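Local coordinates for protein PbICP-C (Plasmodium berghei, PDB 3PNR) that probably inhibits papain-like cysteine peptidases of parasite or host, as a C-terminal domain of the falstatin and chagasin-like inhibitor family, at residues 73-78 and 162-167; 99-104 and 152-157; 158-163 and 181-186. One frame throughout, in Å; residues are numbered along the deposited sequence.

Contact 1: 73-78 and 162-167. With CD (cadmium ion), chain F.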
loop_
_atom_site.group_PDB
_atom_site.type_symbol
_atom_site.label_atom_id
_atom_site.label_comp_id
_atom_site.label_asym_id
_atom_site.label_seq_id
_atom_site.Cartn_x
_atom_site.Cartn_y
_atom_site.Cartn_z
ATOM N N GLY B 73 -9.778 -23.093 1.002
ATOM C CA GLY B 73 -10.496 -24.351 1.085
ATOM C C GLY B 73 -9.698 -25.606 1.377
ATOM O O GLY B 73 -8.488 -25.666 1.141
ATOM N N ILE B 74 -10.404 -26.602 1.913
ATOM C CA ILE B 74 -9.899 -27.960 2.066
ATOM C C ILE B 74 -10.774 -28.872 1.205
ATOM O O ILE B 74 -11.999 -28.854 1.337
ATOM C CB ILE B 74 -9.987 -28.427 3.532
ATOM C CG1 ILE B 74 -9.466 -27.346 4.476
ATOM C CG2 ILE B 74 -9.197 -29.713 3.733
ATOM C CD1 ILE B 74 -7.952 -27.322 4.602
ATOM N N HIS B 75 -10.159 -29.652 0.317
ATOM C CA HIS B 75 -10.917 -30.538 -0.574
ATOM C C HIS B 75 -10.400 -31.975 -0.560
ATOM O O HIS B 75 -9.216 -32.223 -0.326
ATOM C CB HIS B 75 -10.890 -30.024 -2.020
ATOM C CG HIS B 75 -11.250 -28.577 -2.157
ATOM N ND1 HIS B 75 -12.551 -28.142 -2.290
ATOM C CD2 HIS B 75 -10.477 -27.465 -2.187
ATOM C CE1 HIS B 75 -12.565 -26.823 -2.391
ATOM N NE2 HIS B 75 -11.320 -26.389 -2.330
ATOM N N LYS B 76 -11.294 -32.922 -0.817
ATOM C CA LYS B 76 -10.869 -34.281 -1.123
ATOM C C LYS B 76 -10.607 -34.356 -2.616
ATOM O O LYS B 76 -9.648 -34.990 -3.057
ATOM C CB LYS B 76 -11.928 -35.301 -0.708
ATOM C CG LYS B 76 -11.901 -35.641 0.771
ATOM C CD LYS B 76 -10.531 -36.167 1.179
ATOM C CE LYS B 76 -10.340 -36.135 2.689
ATOM N NZ LYS B 76 -11.408 -36.884 3.405
ATOM N N ASP B 77 -11.462 -33.688 -3.385
ATOM C CA ASP B 77 -11.282 -33.553 -4.828
ATOM C C ASP B 77 -10.120 -32.620 -5.157
ATOM O O ASP B 77 -9.940 -31.589 -4.507
ATOM C CB ASP B 77 -12.555 -32.991 -5.471
ATOM C CG ASP B 77 -12.930 -31.620 -4.921
ATOM O OD1 ASP B 77 -13.118 -31.517 -3.688
ATOM O OD2 ASP B 77 -13.031 -30.652 -5.713
ATOM N N GLU B 78 -9.338 -32.982 -6.168
ATOM C CA GLU B 78 -8.349 -32.066 -6.713
ATOM C C GLU B 78 -9.095 -30.814 -7.165
ATOM O O GLU B 78 -9.979 -30.894 -8.023
ATOM C CB GLU B 78 -7.619 -32.699 -7.893
ATOM C CG GLU B 78 -6.555 -31.814 -8.515
ATOM C CD GLU B 78 -5.914 -32.451 -9.734
ATOM O OE1 GLU B 78 -6.656 -32.995 -10.584
ATOM O OE2 GLU B 78 -4.667 -32.407 -9.842
ATOM N N TYR B 162 -6.501 -31.649 0.014
ATOM C CA TYR B 162 -6.085 -30.500 -0.786
ATOM C C TYR B 162 -6.382 -29.212 -0.028
ATOM O O TYR B 162 -7.544 -28.811 0.097
ATOM C CB TYR B 162 -6.811 -30.478 -2.136
ATOM C CG TYR B 162 -6.314 -31.506 -3.118
ATOM C CD1 TYR B 162 -5.109 -31.328 -3.784
ATOM C CD2 TYR B 162 -7.048 -32.654 -3.380
ATOM C CE1 TYR B 162 -4.650 -32.263 -4.683
ATOM C CE2 TYR B 162 -6.597 -33.594 -4.275
ATOM C CZ TYR B 162 -5.396 -33.395 -4.927
ATOM O OH TYR B 162 -4.941 -34.336 -5.824
ATOM N N ILE B 163 -5.330 -28.581 0.483
ATOM C CA ILE B 163 -5.449 -27.308 1.187
ATOM C C ILE B 163 -5.077 -26.158 0.257
ATOM O O ILE B 163 -3.983 -26.141 -0.313
ATOM C CB ILE B 163 -4.531 -27.270 2.416
ATOM C CG1 ILE B 163 -4.698 -28.557 3.228
ATOM C CG2 ILE B 163 -4.821 -26.038 3.256
ATOM C CD1 ILE B 163 -4.033 -28.518 4.580
ATOM N N VAL B 164 -5.984 -25.200 0.097
ATOM C CA VAL B 164 -5.768 -24.126 -0.876
ATOM C C VAL B 164 -5.541 -22.741 -0.259
ATOM O O VAL B 164 -6.355 -22.236 0.513
ATOM C CB VAL B 164 -6.904 -24.062 -1.904
ATOM C CG1 VAL B 164 -6.614 -22.994 -2.938
ATOM C CG2 VAL B 164 -7.078 -25.415 -2.569
ATOM N N TYR B 165 -4.409 -22.144 -0.601
ATOM C CA TYR B 165 -4.103 -20.784 -0.184
ATOM C C TYR B 165 -3.955 -19.921 -1.420
ATOM O O TYR B 165 -3.543 -20.400 -2.480
ATOM C CB TYR B 165 -2.784 -20.742 0.572
ATOM C CG TYR B 165 -2.764 -21.512 1.865
ATOM C CD1 TYR B 165 -3.308 -20.973 3.021
ATOM C CD2 TYR B 165 -2.174 -22.769 1.937
ATOM C CE1 TYR B 165 -3.280 -21.666 4.212
ATOM C CE2 TYR B 165 -2.138 -23.474 3.127
ATOM C CZ TYR B 165 -2.694 -22.915 4.262
ATOM O OH TYR B 165 -2.665 -23.601 5.451
ATOM N N SER B 166 -4.269 -18.640 -1.296
ATOM C CA SER B 166 -3.964 -17.736 -2.387
ATOM C C SER B 166 -3.632 -16.344 -1.903
ATOM O O SER B 166 -4.195 -15.856 -0.925
ATOM C CB SER B 166 -5.098 -17.696 -3.408
ATOM O OG SER B 166 -4.584 -17.383 -4.694
ATOM N N TYR B 167 -2.687 -15.732 -2.611
ATOM C CA TYR B 167 -2.270 -14.357 -2.413
ATOM C C TYR B 167 -2.911 -13.597 -3.556
ATOM O O TYR B 167 -2.509 -13.746 -4.714
ATOM C CB TYR B 167 -0.747 -14.294 -2.529
ATOM C CG TYR B 167 -0.077 -13.043 -1.995
ATOM C CD1 TYR B 167 -0.266 -12.632 -0.682
ATOM C CD2 TYR B 167 0.787 -12.300 -2.796
ATOM C CE1 TYR B 167 0.366 -11.497 -0.190
ATOM C CE2 TYR B 167 1.423 -11.173 -2.316
ATOM C CZ TYR B 167 1.211 -10.776 -1.013
ATOM O OH TYR B 167 1.839 -9.652 -0.535
HETATM CD CD CD F . -14.106 -29.527 -3.549
HETATM O O HOH W 1 -15.333 -28.706 -1.507
#

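Contact 2: 99-104 and 152-157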
loop_
_atom_site.group_PDB
_atom_site.type_symbol
_atom_site.label_atom_id
_atom_site.label_comp_id
_atom_site.label_asym_id
_atom_site.label_seq_id
_atom_site.Cartn_x
_atom_site.Cartn_y
_atom_site.Cartn_z
ATOM N N GLU B 99 -11.643 -34.678 10.673
ATOM C CA GLU B 99 -10.474 -35.225 9.993
ATOM C C GLU B 99 -9.257 -34.305 10.052
ATOM O O GLU B 99 -8.132 -34.765 10.254
ATOM C CB GLU B 99 -10.809 -35.527 8.532
ATOM C CG GLU B 99 -12.055 -36.372 8.345
ATOM C CD GLU B 99 -12.439 -36.523 6.889
ATOM O OE1 GLU B 99 -12.356 -35.522 6.145
ATOM O OE2 GLU B 99 -12.828 -37.639 6.488
ATOM N N ILE B 100 -9.483 -33.008 9.868
ATOM C CA ILE B 100 -8.381 -32.056 9.756
ATOM C C ILE B 100 -8.766 -30.667 10.260
ATOM O O ILE B 100 -9.944 -30.311 10.296
ATOM C CB ILE B 100 -7.902 -31.946 8.288
ATOM C CG1 ILE B 100 -6.581 -31.169 8.194
ATOM C CG2 ILE B 100 -8.994 -31.320 7.416
ATOM C CD1 ILE B 100 -5.795 -31.450 6.913
ATOM N N SER B 101 -7.766 -29.887 10.653
ATOM C CA SER B 101 -8.003 -28.497 11.029
ATOM C C SER B 101 -6.907 -27.567 10.489
ATOM O O SER B 101 -5.708 -27.814 10.683
ATOM C CB SER B 101 -8.137 -28.354 12.548
ATOM O OG SER B 101 -6.865 -28.357 13.168
ATOM N N VAL B 102 -7.332 -26.509 9.798
ATOM C CA VAL B 102 -6.404 -25.517 9.259
ATOM C C VAL B 102 -6.879 -24.077 9.502
ATOM O O VAL B 102 -8.061 -23.752 9.351
ATOM C CB VAL B 102 -6.115 -25.742 7.757
ATOM C CG1 VAL B 102 -4.790 -25.095 7.380
ATOM C CG2 VAL B 102 -6.089 -27.236 7.429
ATOM N N THR B 103 -5.944 -23.217 9.883
ATOM C CA THR B 103 -6.273 -21.854 10.284
ATOM C C THR B 103 -6.037 -20.832 9.173
ATOM O O THR B 103 -5.154 -21.011 8.335
ATOM C CB THR B 103 -5.439 -21.445 11.498
ATOM O OG1 THR B 103 -4.055 -21.685 11.216
ATOM C CG2 THR B 103 -5.850 -22.256 12.716
ATOM N N GLN B 104 -6.834 -19.764 9.175
ATOM C CA GLN B 104 -6.611 -18.637 8.272
ATOM C C GLN B 104 -5.254 -18.012 8.570
ATOM O O GLN B 104 -4.869 -17.892 9.735
ATOM C CB GLN B 104 -7.709 -17.583 8.437
ATOM C CG GLN B 104 -9.041 -17.951 7.802
ATOM C CD GLN B 104 -8.991 -17.944 6.281
ATOM O OE1 GLN B 104 -8.066 -17.400 5.673
ATOM N NE2 GLN B 104 -9.991 -18.553 5.660
ATOM N N VAL B 152 -1.639 -22.766 10.124
ATOM C CA VAL B 152 -1.418 -23.962 10.931
ATOM C C VAL B 152 -2.210 -25.172 10.430
ATOM O O VAL B 152 -3.441 -25.114 10.305
ATOM C CB VAL B 152 -1.799 -23.696 12.396
ATOM C CG1 VAL B 152 -1.573 -24.938 13.237
ATOM C CG2 VAL B 152 -1.005 -22.520 12.932
ATOM N N ILE B 153 -1.505 -26.268 10.153
ATOM C CA ILE B 153 -2.158 -27.494 9.687
ATOM C C ILE B 153 -1.998 -28.656 10.671
ATOM O O ILE B 153 -0.884 -28.989 11.078
ATOM C CB ILE B 153 -1.637 -27.926 8.298
ATOM C CG1 ILE B 153 -1.906 -26.833 7.259
ATOM C CG2 ILE B 153 -2.287 -29.241 7.871
ATOM C CD1 ILE B 153 -1.238 -27.076 5.917
ATOM N N LYS B 154 -3.117 -29.273 11.042
ATOM C CA LYS B 154 -3.103 -30.401 11.978
ATOM C C LYS B 154 -4.037 -31.535 11.547
ATOM O O LYS B 154 -5.246 -31.339 11.388
ATOM C CB LYS B 154 -3.456 -29.930 13.391
ATOM C CG LYS B 154 -3.633 -31.046 14.406
ATOM C CD LYS B 154 -3.953 -30.469 15.777
ATOM C CE LYS B 154 -4.666 -31.478 16.661
ATOM N NZ LYS B 154 -5.123 -30.854 17.935
ATOM N N GLY B 155 -3.460 -32.720 11.362
ATOM C CA GLY B 155 -4.217 -33.899 10.981
ATOM C C GLY B 155 -4.845 -34.598 12.173
ATOM O O GLY B 155 -4.287 -34.606 13.273
ATOM N N HIS B 156 -6.017 -35.184 11.952
ATOM C CA HIS B 156 -6.733 -35.897 13.002
ATOM C C HIS B 156 -7.094 -37.312 12.559
ATOM O O HIS B 156 -7.529 -38.140 13.360
ATOM C CB HIS B 156 -8.006 -35.139 13.382
ATOM C CG HIS B 156 -7.755 -33.780 13.952
ATOM N ND1 HIS B 156 -8.555 -32.694 13.667
ATOM C CD2 HIS B 156 -6.793 -33.329 14.791
ATOM C CE1 HIS B 156 -8.101 -31.634 14.311
ATOM N NE2 HIS B 156 -7.030 -31.992 14.999
ATOM N N LYS B 157 -6.904 -37.578 11.274
ATOM C CA LYS B 157 -7.340 -38.827 10.679
ATOM C C LYS B 157 -6.601 -39.060 9.377
ATOM O O LYS B 157 -6.392 -38.129 8.600
ATOM C CB LYS B 157 -8.844 -38.778 10.415
ATOM C CG LYS B 157 -9.388 -39.961 9.635
ATOM C CD LYS B 157 -10.892 -39.839 9.491
ATOM C CE LYS B 157 -11.524 -39.476 10.827
ATOM N NZ LYS B 157 -12.942 -39.053 10.680
#

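Contact 3: 158-163 and 181-186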
loop_
_atom_site.group_PDB
_atom_site.type_symbol
_atom_site.label_atom_id
_atom_site.label_comp_id
_atom_site.label_asym_id
_atom_site.label_seq_id
_atom_site.Cartn_x
_atom_site.Cartn_y
_atom_site.Cartn_z
ATOM N N PRO B 158 -6.196 -40.309 9.133
ATOM C CA PRO B 158 -5.527 -40.635 7.871
ATOM C C PRO B 158 -6.353 -40.177 6.669
ATOM O O PRO B 158 -7.586 -40.180 6.728
ATOM C CB PRO B 158 -5.438 -42.163 7.914
ATOM C CG PRO B 158 -5.420 -42.489 9.372
ATOM C CD PRO B 158 -6.314 -41.476 10.023
ATOM N N GLY B 159 -5.674 -39.784 5.595
ATOM C CA GLY B 159 -6.354 -39.358 4.385
ATOM C C GLY B 159 -5.508 -38.497 3.463
ATOM O O GLY B 159 -4.327 -38.256 3.719
ATOM N N LYS B 160 -6.122 -38.049 2.373
ATOM C CA LYS B 160 -5.491 -37.112 1.448
ATOM C C LYS B 160 -6.292 -35.816 1.416
ATOM O O LYS B 160 -7.515 -35.835 1.259
ATOM C CB LYS B 160 -5.400 -37.704 0.042
ATOM C CG LYS B 160 -4.534 -38.943 -0.057
ATOM C CD LYS B 160 -3.131 -38.678 0.460
ATOM C CE LYS B 160 -2.238 -39.892 0.253
ATOM N NZ LYS B 160 -2.861 -41.145 0.776
ATOM N N TYR B 161 -5.602 -34.692 1.569
ATOM C CA TYR B 161 -6.277 -33.404 1.674
ATOM C C TYR B 161 -5.651 -32.341 0.773
ATOM O O TYR B 161 -4.430 -32.162 0.758
ATOM C CB TYR B 161 -6.277 -32.927 3.128
ATOM C CG TYR B 161 -6.809 -33.950 4.112
ATOM C CD1 TYR B 161 -8.170 -34.065 4.357
ATOM C CD2 TYR B 161 -5.946 -34.796 4.797
ATOM C CE1 TYR B 161 -8.658 -34.993 5.254
ATOM C CE2 TYR B 161 -6.427 -35.731 5.699
ATOM C CZ TYR B 161 -7.783 -35.823 5.920
ATOM O OH TYR B 161 -8.268 -36.749 6.813
ATOM N N TYR B 162 -6.501 -31.649 0.014
ATOM C CA TYR B 162 -6.085 -30.500 -0.786
ATOM C C TYR B 162 -6.382 -29.212 -0.028
ATOM O O TYR B 162 -7.544 -28.811 0.097
ATOM C CB TYR B 162 -6.811 -30.478 -2.136
ATOM C CG TYR B 162 -6.314 -31.506 -3.118
ATOM C CD1 TYR B 162 -5.109 -31.328 -3.784
ATOM C CD2 TYR B 162 -7.048 -32.654 -3.380
ATOM C CE1 TYR B 162 -4.650 -32.263 -4.683
ATOM C CE2 TYR B 162 -6.597 -33.594 -4.275
ATOM C CZ TYR B 162 -5.396 -33.395 -4.927
ATOM O OH TYR B 162 -4.941 -34.336 -5.824
ATOM N N ILE B 163 -5.330 -28.581 0.483
ATOM C CA ILE B 163 -5.449 -27.308 1.187
ATOM C C ILE B 163 -5.077 -26.158 0.257
ATOM O O ILE B 163 -3.983 -26.141 -0.313
ATOM C CB ILE B 163 -4.531 -27.270 2.416
ATOM C CG1 ILE B 163 -4.698 -28.557 3.228
ATOM C CG2 ILE B 163 -4.821 -26.038 3.256
ATOM C CD1 ILE B 163 -4.033 -28.518 4.580
ATOM N N ILE B 181 -1.614 -24.772 -3.625
ATOM C CA ILE B 181 -2.266 -25.995 -3.172
ATOM C C ILE B 181 -1.278 -26.889 -2.433
ATOM O O ILE B 181 -0.254 -27.285 -2.983
ATOM C CB ILE B 181 -2.807 -26.802 -4.345
ATOM C CG1 ILE B 181 -3.670 -25.916 -5.245
ATOM C CG2 ILE B 181 -3.564 -28.033 -3.831
ATOM C CD1 ILE B 181 -3.589 -26.279 -6.706
ATOM N N ILE B 182 -1.584 -27.197 -1.181
ATOM C CA ILE B 182 -0.806 -28.171 -0.431
ATOM C C ILE B 182 -1.529 -29.502 -0.502
ATOM O O ILE B 182 -2.695 -29.604 -0.106
ATOM C CB ILE B 182 -0.665 -27.784 1.047
ATOM C CG1 ILE B 182 -0.318 -26.304 1.175
ATOM C CG2 ILE B 182 0.376 -28.659 1.722
ATOM C CD1 ILE B 182 0.729 -25.858 0.194
ATOM N N TYR B 183 -0.845 -30.514 -1.027
ATOM C CA TYR B 183 -1.392 -31.863 -1.055
ATOM C C TYR B 183 -0.841 -32.670 0.117
ATOM O O TYR B 183 0.252 -33.228 0.044
ATOM C CB TYR B 183 -1.089 -32.554 -2.379
ATOM C CG TYR B 183 -1.754 -33.899 -2.489
ATOM C CD1 TYR B 183 -3.138 -34.011 -2.474
ATOM C CD2 TYR B 183 -1.001 -35.060 -2.596
ATOM C CE1 TYR B 183 -3.758 -35.241 -2.566
ATOM C CE2 TYR B 183 -1.609 -36.297 -2.691
ATOM C CZ TYR B 183 -2.987 -36.383 -2.676
ATOM O OH TYR B 183 -3.596 -37.617 -2.771
ATOM N N VAL B 184 -1.612 -32.712 1.199
ATOM C CA VAL B 184 -1.177 -33.328 2.446
ATOM C C VAL B 184 -1.744 -34.737 2.625
ATOM O O VAL B 184 -2.934 -34.981 2.404
ATOM C CB VAL B 184 -1.587 -32.467 3.656
ATOM C CG1 VAL B 184 -1.304 -33.203 4.960
ATOM C CG2 VAL B 184 -0.872 -31.125 3.619
ATOM N N THR B 185 -0.879 -35.665 3.024
ATOM C CA THR B 185 -1.302 -37.031 3.317
ATOM C C THR B 185 -1.172 -37.306 4.812
ATOM O O THR B 185 -0.069 -37.282 5.361
ATOM C CB THR B 185 -0.465 -38.065 2.537
ATOM O OG1 THR B 185 0.852 -38.133 3.097
ATOM C CG2 THR B 185 -0.369 -37.685 1.060
ATOM N N VAL B 186 -2.302 -37.545 5.472
ATOM C CA VAL B 186 -2.296 -37.921 6.883
ATOM C C VAL B 186 -2.205 -39.442 7.034
ATOM O O VAL B 186 -3.110 -40.174 6.636
ATOM C CB VAL B 186 -3.551 -37.412 7.620
ATOM C CG1 VAL B 186 -3.548 -37.891 9.067
ATOM C CG2 VAL B 186 -3.624 -35.897 7.555
#

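Contact 1: 73-78 and 162-167
With its CG turned anti to the carbonyl carbon (chi1 -74°), Tyr162 brings its ring against residues 76-78, where the chain leaves the strand, while His75, its partner across the strands, takes the same kind of first torsion (chi1 -50°) and stands on the same face of the sheet. The pairing joins the edge strand 68-75 and its inner neighbour 159-168, antiparallel in one sheet of a two-sheet beta sandwich, consistent with the immunoglobulin-like fold of chagasin-type inhibitors. His75 and Tyr162 form a hydrogen-bonded pair in which each backbone N donates to the other's O; two residues further along the ladder, the N of Val164 donates to the O of Gly73 over 2.8 Å. Between them Ile74 and Ile163 face the other way, toward the second sheet. Their side chains run side by side, Ile74 CD1 resting 3.6 Å from Ile163 CG2, and both continue onto Val102 of the opposite layer.

On the outer face the chain leaves the sheet and folds back over the tyrosine. Glu78 sets its CA over one face of the Tyr162 ring, 3.7 Å from the centroid, as a CH-pi contact, and Lys76 O lies at the ring edge, 3.5 Å from Tyr162 CD2. The imidazole of His75 works in two directions: its CD2 meets Val164 CG2 edge-on, and its ND1 binds a cadmium ion at 2.4 Å. Asp77 reaches the same ion with both carboxylate oxygens, unequally, since OD1 stands 2.2 Å from the cadmium and OD2 2.7 Å. A water molecule, 2.5 Å from the cadmium, is a further ligand.

Contact 2: 99-104 and 152-157
His156 lies along the backbone of Glu99, Ile100 and Ser101, and each step of its side chain meets a different part of that path. CB sits 3.2 Å from Glu99 O, the carbonyl that also accepts a hydrogen bond from the N of His156. CG remains near the same oxygen. ND1 then comes 3.9 Å from Ile100 N, close without being bonded. CE1 comes up against the Ser101 side chain, 3.7 Å from OG, and NE2, at the tip, is 4.1 Å from the same OG. From the strand just before it, Lys154 O stands over the centre of one face of the imidazole.

These segments belong to strands 100-107 and 146-155, antiparallel neighbours in the other sheet of the beta sandwich. Ser101 and Lys154 make the regular hydrogen-bonded pair, N to O in both directions. Two residues on, Thr103 replaces half of that pattern: its N donates to Val152 O, but its hydroxyl supplies the acceptor, OG1 taking the N-H of Val152 at 2.9 Å. A chi1 of 52°, placing OG1 between the backbone N and the carbonyl carbon, turns the oxygen toward the other strand. On the inner face Val102 and Ile153 lie side by side and point the same way, CG1 against CG1, where Ile163 of the second sheet also touches both.

At the far end Lys157 bends at chi3 (-46°) and lays its CD 3.8 Å from Glu99 CG, so that the methylene groups cross. The lysine's charge is met by Glu98, in a salt bridge, and Glu99 turns its OE1 to Lys76. Glu99 OE2 and Lys157 NZ remain 4.4 Å apart, too far for a salt bridge of their own.

Contact 3: 158-163 and 181-186
Val184 O is held by two donors of the facing strand: Tyr161 N gives it a hydrogen bond of 2.8 Å, and Lys160 CA adds a CA-H...O contact at 3.5 Å. The reverse bond, Val184 N to Tyr161 O, completes the pair. The same double link recurs between Ile163 and Ile182, and Val186 N donates to Gly159 O near the strand end.

Strands 159-168 and 178-186 are the arms of a beta hairpin, and their side chains sort cleanly onto its two faces. Facing the other sheet, Val186 CG2 approaches Tyr161 CE2 to 3.4 Å. The CB of the same valine lies at the edge of that ring. Tyr161 lies across this valine, and its hydroxyl is hydrogen-bonded to Lys157 O just before the strand. Further along, Ile163 CD1 nears Val184 CG2 at 4.2 Å, and the isoleucine also touches Ile100 of the facing sheet.

On the outward face Tyr183 takes CG anti to its backbone N (chi1 -175°), which swings its ring against Tyr162. The two rings meet at an oblique angle, planes 38° apart and centroids 4.6 Å apart. Tyr183 touches the face of Tyr162 opposite that taken by Glu78, so the latter ring is sandwiched. Ile181 CG2 fills part of its edge, 3.6 Å from Tyr162 CD1.

Contacts 1 and 3 share strand 159-168, which lies between strands 68-75 and 178-186 in one sheet; contact 2 belongs to the facing sheet. All three are partly buried, each with buried side chains between the sheets; exposed residues occur in contacts 1 and 3, whereas contact 2 has none among its touching residues. In the aliphatic core Ile74 meets Val102, and Ile163 meets both Val102 and Ile153, while Tyr161 of contact 3 reaches Glu99. Toward the outside, contact 1 ends in metal ligands, contact 2 in charged residues, and contact 3 in partly exposed tyrosines. A salt bridge from Lys76 to Glu99 spans the sheets at the border of the apolar interface.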